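Local coordinates for Rpb7-binding protein seb1 (Schizosaccharomyces pombe 972h-, PDB 5MDT) that drives transcription termination by binding RNA polymerase II and nascent RNA, the polymerase's C-terminal repeats probably being read by its helical CTD-interacting domain, at residues A[4-9]-A[30-35]; A[8-13]-A[23-28]; A[38-43]-A[96-101]. One frame throughout, in Å; residues are numbered along the deposited sequence.

Interaction 1. Residues A[4-9]-A[30-35]; sequences IAEFDG and TNLSME
Leu32 and Phe7 meet between the antiparallel helices 4-16 and 23-35, the first two helices of the all-helical CTD-interacting domain. The segment axes come within 9.7 Å at an angle of 158°. Phe7 and Leu32 have the nearest CA atoms, 6.6 Å apart.

Along 30-35, Thr30 comes first and turns from helix 4-16. Its hydroxyl bonds to Ser68, which ties this side of the helix to helix 59-79. A second bond, to the carbonyl of Ile26, stays within helix 23-35.

Leu32 points toward helix 4-16 and does most of the work. With CG anti to its own carbonyl carbon (chi1 -74°), it carries CD1 to the opposing backbone, 3.7 Å from Phe7 N. The same methyl lies 3.8 Å from Glu6 CG. The Glu6 chain is extended and crosses Leu32 at about a right angle, so its methylenes shield the leucine at the exposed border. Phe7 and Leu32 run past each other in opposite senses. Leu32 CB meets the edge of the phenyl ring, 4.1 Å from CD1 of Phe7. The Phe7 ring also meets Phe43 edge to face and touches Ile69 and Val47, so the buried contact continues into the packing against helices 40-53 and 59-79.

Ser33 follows. Its CB approaches the ring obliquely, 4.4 Å from Phe7 CE1. Its hydroxyl turns back into its own helix. Thr30 O takes two donors, Met34 N and Ser33 OG; the Ser33 OG to Thr30 O bond is 2.7 Å long, with the hydroxyl tilted 25° from the carbonyl plane.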
# COMPACT_ATOMS: atom_id res chain seq x y z
N ILE A 4 16.14 -1.18 -5.52
CA ILE A 4 15.64 -0.47 -4.34
C ILE A 4 16.12 0.98 -4.32
O ILE A 4 15.36 1.85 -3.87
CB ILE A 4 15.92 -1.25 -3.01
CG1 ILE A 4 15.17 -0.63 -1.80
CG2 ILE A 4 17.42 -1.40 -2.72
CD1 ILE A 4 13.61 -0.80 -1.80
N ALA A 5 17.36 1.26 -4.81
CA ALA A 5 17.88 2.63 -4.82
C ALA A 5 17.00 3.53 -5.72
O ALA A 5 16.61 4.62 -5.30
CB ALA A 5 19.32 2.65 -5.30
N GLU A 6 16.62 3.03 -6.92
CA GLU A 6 15.73 3.79 -7.81
C GLU A 6 14.36 4.00 -7.15
O GLU A 6 13.82 5.11 -7.21
CB GLU A 6 15.56 3.05 -9.15
CG GLU A 6 14.70 3.84 -10.13
CD GLU A 6 14.78 3.51 -11.61
OE1 GLU A 6 15.35 2.46 -11.98
OE2 GLU A 6 14.23 4.31 -12.40
N PHE A 7 13.80 2.95 -6.53
CA PHE A 7 12.50 3.01 -5.85
C PHE A 7 12.52 4.10 -4.76
O PHE A 7 11.60 4.93 -4.73
CB PHE A 7 12.23 1.61 -5.24
CG PHE A 7 10.87 1.39 -4.61
CD1 PHE A 7 9.81 0.86 -5.36
CD2 PHE A 7 10.67 1.61 -3.25
CE1 PHE A 7 8.58 0.59 -4.76
CE2 PHE A 7 9.45 1.32 -2.64
CZ PHE A 7 8.40 0.82 -3.40
N ASP A 8 13.56 4.11 -3.89
CA ASP A 8 13.67 5.12 -2.82
C ASP A 8 13.80 6.54 -3.40
O ASP A 8 13.25 7.49 -2.83
CB ASP A 8 14.85 4.80 -1.90
CG ASP A 8 14.68 3.52 -1.10
OD1 ASP A 8 13.53 3.02 -1.01
OD2 ASP A 8 15.70 3.03 -0.54
N GLY A 9 14.50 6.66 -4.54
CA GLY A 9 14.68 7.93 -5.25
C GLY A 9 13.39 8.49 -5.80
O GLY A 9 13.17 9.71 -5.76
N THR A 30 5.60 0.24 -8.83
CA THR A 30 5.04 -1.10 -8.86
C THR A 30 5.91 -2.02 -9.70
O THR A 30 6.20 -3.12 -9.24
CB THR A 30 3.60 -1.05 -9.34
OG1 THR A 30 2.84 -0.19 -8.45
CG2 THR A 30 2.97 -2.42 -9.40
N ASN A 31 6.36 -1.55 -10.90
CA ASN A 31 7.28 -2.36 -11.73
C ASN A 31 8.55 -2.71 -10.98
O ASN A 31 9.01 -3.86 -11.05
CB ASN A 31 7.63 -1.63 -13.03
CG ASN A 31 6.47 -1.66 -14.00
OD1 ASN A 31 5.52 -2.43 -13.82
ND2 ASN A 31 6.49 -0.78 -15.01
N LEU A 32 9.16 -1.72 -10.29
CA LEU A 32 10.42 -2.00 -9.58
C LEU A 32 10.22 -3.08 -8.51
O LEU A 32 11.03 -3.98 -8.39
CB LEU A 32 10.98 -0.70 -8.97
CG LEU A 32 11.61 0.29 -9.97
CD1 LEU A 32 11.71 1.66 -9.36
CD2 LEU A 32 13.02 -0.15 -10.34
N SER A 33 9.10 -3.04 -7.79
CA SER A 33 8.84 -4.04 -6.75
C SER A 33 8.59 -5.42 -7.35
O SER A 33 9.06 -6.41 -6.81
CB SER A 33 7.68 -3.58 -5.86
OG SER A 33 6.48 -3.64 -6.61
N MET A 34 7.91 -5.49 -8.52
CA MET A 34 7.63 -6.78 -9.16
C MET A 34 8.86 -7.33 -9.84
O MET A 34 8.94 -8.55 -10.05
CB MET A 34 6.48 -6.66 -10.19
CG MET A 34 5.13 -6.37 -9.54
SD MET A 34 4.58 -7.71 -8.45
CE MET A 34 3.93 -8.89 -9.72
N GLU A 35 9.81 -6.46 -10.24
CA GLU A 35 11.04 -6.93 -10.92
C GLU A 35 12.09 -7.41 -9.90
O GLU A 35 13.10 -8.02 -10.26
CB GLU A 35 11.65 -5.81 -11.77
CG GLU A 35 10.85 -5.43 -13.02
CD GLU A 35 11.05 -4.03 -13.56
OE1 GLU A 35 11.94 -3.31 -13.05
OE2 GLU A 35 10.28 -3.63 -14.46

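Interaction 2. Residues A[8-13]-A[23-28]; sequences DGILDS and GSKILK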
# COMPACT_ATOMS: atom_id res chain seq x y z
N ASP A 8 13.56 4.11 -3.89
CA ASP A 8 13.67 5.12 -2.82
C ASP A 8 13.80 6.54 -3.40
O ASP A 8 13.25 7.49 -2.83
CB ASP A 8 14.85 4.80 -1.90
CG ASP A 8 14.68 3.52 -1.10
OD1 ASP A 8 13.53 3.02 -1.01
OD2 ASP A 8 15.70 3.03 -0.54
N GLY A 9 14.50 6.66 -4.54
CA GLY A 9 14.68 7.93 -5.25
C GLY A 9 13.39 8.49 -5.80
O GLY A 9 13.17 9.71 -5.76
N ILE A 10 12.50 7.61 -6.31
CA ILE A 10 11.17 8.03 -6.80
C ILE A 10 10.32 8.52 -5.60
O ILE A 10 9.64 9.55 -5.70
CB ILE A 10 10.45 6.90 -7.57
CG1 ILE A 10 11.22 6.56 -8.87
CG2 ILE A 10 8.98 7.29 -7.89
CD1 ILE A 10 10.90 5.21 -9.47
N LEU A 11 10.38 7.80 -4.48
CA LEU A 11 9.65 8.19 -3.25
C LEU A 11 10.13 9.56 -2.74
O LEU A 11 9.31 10.39 -2.33
CB LEU A 11 9.76 7.12 -2.16
CG LEU A 11 9.10 5.76 -2.44
CD1 LEU A 11 9.45 4.75 -1.34
CD2 LEU A 11 7.58 5.88 -2.62
N ASP A 12 11.46 9.82 -2.83
CA ASP A 12 12.04 11.13 -2.47
C ASP A 12 11.45 12.25 -3.33
O ASP A 12 11.08 13.29 -2.78
CB ASP A 12 13.56 11.12 -2.65
CG ASP A 12 14.30 10.40 -1.54
OD1 ASP A 12 13.69 10.17 -0.46
OD2 ASP A 12 15.49 10.08 -1.74
N SER A 13 11.36 12.04 -4.66
CA SER A 13 10.77 13.03 -5.58
C SER A 13 9.29 13.27 -5.24
O SER A 13 8.86 14.42 -5.18
CB SER A 13 10.89 12.58 -7.03
OG SER A 13 12.25 12.51 -7.43
N GLY A 23 0.19 9.06 -11.04
CA GLY A 23 -0.09 7.80 -11.71
C GLY A 23 1.16 7.17 -12.31
O GLY A 23 1.41 5.97 -12.15
N SER A 24 2.00 8.00 -12.95
CA SER A 24 3.25 7.48 -13.56
C SER A 24 4.21 6.93 -12.52
O SER A 24 4.77 5.85 -12.72
CB SER A 24 3.93 8.54 -14.42
OG SER A 24 4.21 9.71 -13.67
N LYS A 25 4.38 7.64 -11.38
CA LYS A 25 5.27 7.14 -10.32
C LYS A 25 4.72 5.85 -9.71
O LYS A 25 5.49 4.93 -9.42
CB LYS A 25 5.58 8.22 -9.27
CG LYS A 25 6.51 9.31 -9.81
CD LYS A 25 6.78 10.40 -8.76
CE LYS A 25 7.86 11.38 -9.16
NZ LYS A 25 7.45 12.27 -10.28
N ILE A 26 3.37 5.76 -9.52
CA ILE A 26 2.76 4.54 -8.97
C ILE A 26 3.10 3.36 -9.90
O ILE A 26 3.57 2.32 -9.42
CB ILE A 26 1.24 4.73 -8.77
CG1 ILE A 26 0.97 5.73 -7.62
CG2 ILE A 26 0.51 3.39 -8.53
CD1 ILE A 26 -0.49 6.27 -7.70
N LEU A 27 2.96 3.55 -11.22
CA LEU A 27 3.30 2.47 -12.13
C LEU A 27 4.78 2.12 -12.08
O LEU A 27 5.11 0.93 -12.09
CB LEU A 27 2.88 2.79 -13.57
CG LEU A 27 1.37 2.94 -13.78
CD1 LEU A 27 1.04 3.49 -15.15
CD2 LEU A 27 0.62 1.64 -13.48
N LYS A 28 5.68 3.13 -12.05
CA LYS A 28 7.14 2.84 -12.01
C LYS A 28 7.52 2.08 -10.71
O LYS A 28 8.28 1.11 -10.75
CB LYS A 28 7.97 4.14 -12.07
CG LYS A 28 7.87 4.91 -13.39
CD LYS A 28 9.01 5.94 -13.54
CE LYS A 28 8.82 7.20 -12.73
NZ LYS A 28 10.09 7.97 -12.61
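Ile10 points from helix 4-16 at helix 23-35 and meets two lysines with its two branches. CG2 goes to Lys25, while CD1 goes to Lys28. The branches are set by the side-chain torsion: CG1 stands anti to the carbonyl carbon (chi1 -65°), which puts CG2 anti to the backbone N.

Lys25 lies against the CG2 methyl with its aliphatic part. The closest pair is Ile10 CG2 to Lys25 CG, 3.7 Å. Lys25 CB and CD are almost as near to the same methyl. The two side chains cross at a slant. The extended Lys25 chain carries CE past Ile10 to Ser13, one turn later in helix 4-16, where Ser13 CB lies 3.9 Å from Lys25 CE. The contact there is between carbons. The bend at the last torsion then turns only NZ.

Lys28 meets the other branch of Ile10. Its CB is 4.1 Å from Ile10 CD1. The chain then bends at chi3 (-77°) and swings back, bringing Lys28 NZ to 4.2 Å from Ile10 CG1. Lys25 thus lays its methylenes on the buried isoleucine, and Lys28 adds its CB and the end of its chain. Ser13 and Lys28 form the exposed border.

Deeper in the domain, Ile10 also packs on Leu29 and Leu32 of helix 23-35. Leu11 and Ile26 turn to helix 59-79, touching Ile65.

The segments run antiparallel at 162°, with axes 10.6 Å apart. This is plain helix-helix packing at the turn-proximal end of an antiparallel helical hairpin, the first in the right-handed superhelical arrangement of helices typical of CTD-interacting domains.

Interaction 3. Residues A[38-43]-A[96-101]; sequences SENAQF and WCKAAE
Lys98 reaches from helix 92-113 to the start of helix 40-53 and gives its ammonium group to the side-chain carbonyl of Asn40. The bond from Lys98 NZ to Asn40 OD1 is 2.8 Å long. NZ lies in the carbonyl plane, on a lone pair of OD1, with a C=O to donor angle of 137°.

The torsions of both side chains bring the groups together. Lys98 starts with CG anti to its carbonyl carbon and stays extended to CE. The last torsion then bends (chi4 74°) and turns NZ onto the amide oxygen. Asn40 has CG between its backbone N and carbonyl carbon (chi1 68°). This folds the amide close to its own backbone, where ND2 reaches the carbonyl of Val37 while OD1 stays turned to the lysine. The lysine crosses it at about a right angle, and Lys98 CD passes 3.3 Å from Asn40 OD1.

The CTD-interacting domain is an all-helical fold, and this contact joins two of its helices that are far apart in the chain. Asn40 stands in the first turn of helix 40-53, just after the N-cap residue Glu39. Its amide is buried and used at both ends. Besides Val37, ND2 bonds to the backbone carbonyl of Asp89. These bonds fix which way round the amide sits, and the asparagine also touches Phe73 of helix 59-79.

Ala41 packs against the aliphatic part of the lysine. Its methyl CB is 3.9 Å from Lys98 CE. Ala41 CA sits 3.8 Å from Lys98 CD.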
# COMPACT_ATOMS: atom_id res chain seq x y z
N SER A 38 12.44 -10.97 -4.71
CA SER A 38 13.19 -11.56 -3.59
C SER A 38 13.55 -10.52 -2.52
O SER A 38 13.81 -10.89 -1.38
CB SER A 38 14.46 -12.27 -4.06
OG SER A 38 15.34 -11.37 -4.72
N GLU A 39 13.52 -9.22 -2.90
CA GLU A 39 13.83 -8.13 -1.99
C GLU A 39 12.57 -7.44 -1.49
O GLU A 39 12.64 -6.31 -1.04
CB GLU A 39 14.79 -7.12 -2.65
CG GLU A 39 16.18 -7.70 -2.91
CD GLU A 39 17.00 -8.04 -1.68
OE1 GLU A 39 17.23 -7.14 -0.84
OE2 GLU A 39 17.47 -9.20 -1.59
N ASN A 40 11.40 -8.13 -1.52
CA ASN A 40 10.12 -7.52 -1.12
C ASN A 40 10.15 -6.91 0.29
O ASN A 40 9.49 -5.91 0.51
CB ASN A 40 8.95 -8.48 -1.30
CG ASN A 40 8.95 -9.66 -0.38
OD1 ASN A 40 8.59 -9.55 0.80
ND2 ASN A 40 9.30 -10.83 -0.91
N ALA A 41 10.97 -7.46 1.23
CA ALA A 41 11.03 -6.83 2.57
C ALA A 41 11.51 -5.40 2.46
O ALA A 41 11.01 -4.55 3.19
CB ALA A 41 11.98 -7.62 3.47
N GLN A 42 12.49 -5.12 1.55
CA GLN A 42 13.05 -3.76 1.39
C GLN A 42 12.02 -2.81 0.79
O GLN A 42 11.86 -1.69 1.25
CB GLN A 42 14.32 -3.78 0.48
CG GLN A 42 15.47 -4.65 0.97
CD GLN A 42 16.00 -4.20 2.34
OE1 GLN A 42 15.98 -3.01 2.66
NE2 GLN A 42 16.32 -5.13 3.20
N PHE A 43 11.32 -3.25 -0.24
CA PHE A 43 10.31 -2.40 -0.89
C PHE A 43 9.14 -2.11 0.05
O PHE A 43 8.73 -0.96 0.17
CB PHE A 43 9.85 -3.12 -2.17
CG PHE A 43 10.91 -3.11 -3.26
CD1 PHE A 43 11.90 -4.09 -3.31
CD2 PHE A 43 10.93 -2.10 -4.21
CE1 PHE A 43 12.89 -4.05 -4.30
CE2 PHE A 43 11.91 -2.08 -5.21
CZ PHE A 43 12.88 -3.05 -5.26
N TRP A 96 2.97 -9.91 -0.48
CA TRP A 96 1.54 -9.70 -0.22
C TRP A 96 1.30 -9.72 1.31
O TRP A 96 0.63 -8.83 1.84
CB TRP A 96 0.77 -10.83 -0.93
CG TRP A 96 -0.73 -10.87 -0.80
CD1 TRP A 96 -1.55 -9.92 -0.25
CD2 TRP A 96 -1.59 -11.92 -1.26
NE1 TRP A 96 -2.86 -10.33 -0.33
CE2 TRP A 96 -2.91 -11.56 -0.94
CE3 TRP A 96 -1.35 -13.15 -1.91
CZ2 TRP A 96 -4.01 -12.39 -1.24
CZ3 TRP A 96 -2.44 -13.97 -2.22
CH2 TRP A 96 -3.75 -13.58 -1.88
N CYS A 97 1.92 -10.68 2.01
CA CYS A 97 1.83 -10.81 3.46
C CYS A 97 2.43 -9.57 4.18
O CYS A 97 1.78 -8.99 5.05
CB CYS A 97 2.51 -12.10 3.91
SG CYS A 97 2.61 -12.31 5.71
N LYS A 98 3.66 -9.17 3.80
CA LYS A 98 4.33 -8.01 4.43
C LYS A 98 3.54 -6.74 4.16
O LYS A 98 3.38 -5.95 5.08
CB LYS A 98 5.78 -7.85 3.96
CG LYS A 98 6.68 -9.00 4.39
CD LYS A 98 8.13 -8.78 3.94
CE LYS A 98 9.00 -10.01 4.14
NZ LYS A 98 8.72 -11.09 3.15
N ALA A 99 3.04 -6.53 2.92
CA ALA A 99 2.23 -5.33 2.63
C ALA A 99 0.94 -5.33 3.49
O ALA A 99 0.55 -4.29 4.02
CB ALA A 99 1.91 -5.24 1.14
N ALA A 100 0.31 -6.52 3.68
CA ALA A 100 -0.87 -6.66 4.54
C ALA A 100 -0.54 -6.24 5.98
O ALA A 100 -1.33 -5.53 6.62
CB ALA A 100 -1.37 -8.10 4.52
N GLU A 101 0.65 -6.66 6.47
CA GLU A 101 1.12 -6.40 7.84
C GLU A 101 1.25 -4.91 8.17
O GLU A 101 1.07 -4.55 9.33
CB GLU A 101 2.45 -7.13 8.13
CG GLU A 101 2.33 -8.64 8.18
CD GLU A 101 2.12 -9.26 9.54
OE1 GLU A 101 1.14 -8.89 10.23
OE2 GLU A 101 2.92 -10.15 9.91

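How the interactions relate
From the N terminus, helix 4-16 turns back into helix 23-35. Interaction 2 closes the shorter loop of this hairpin, and interaction 1 closes the longer one, so interaction 2 nests inside interaction 1. They share Asp8 and Gly9 and join directly, Leu32 CD1 lying 3.6 Å from Ile10 CD1. Interaction 3 opens after both have closed. It spans 52 residues and ties helix 40-53 to helix 92-113. No loops cross. Interactions 1 and 3 still touch where helix 40-53 packs on the hairpin, with Ile4 CD1 against the backbone of Gln42 and Phe43. Interactions 2 and 3 do not touch; their centres are about 17 Å apart.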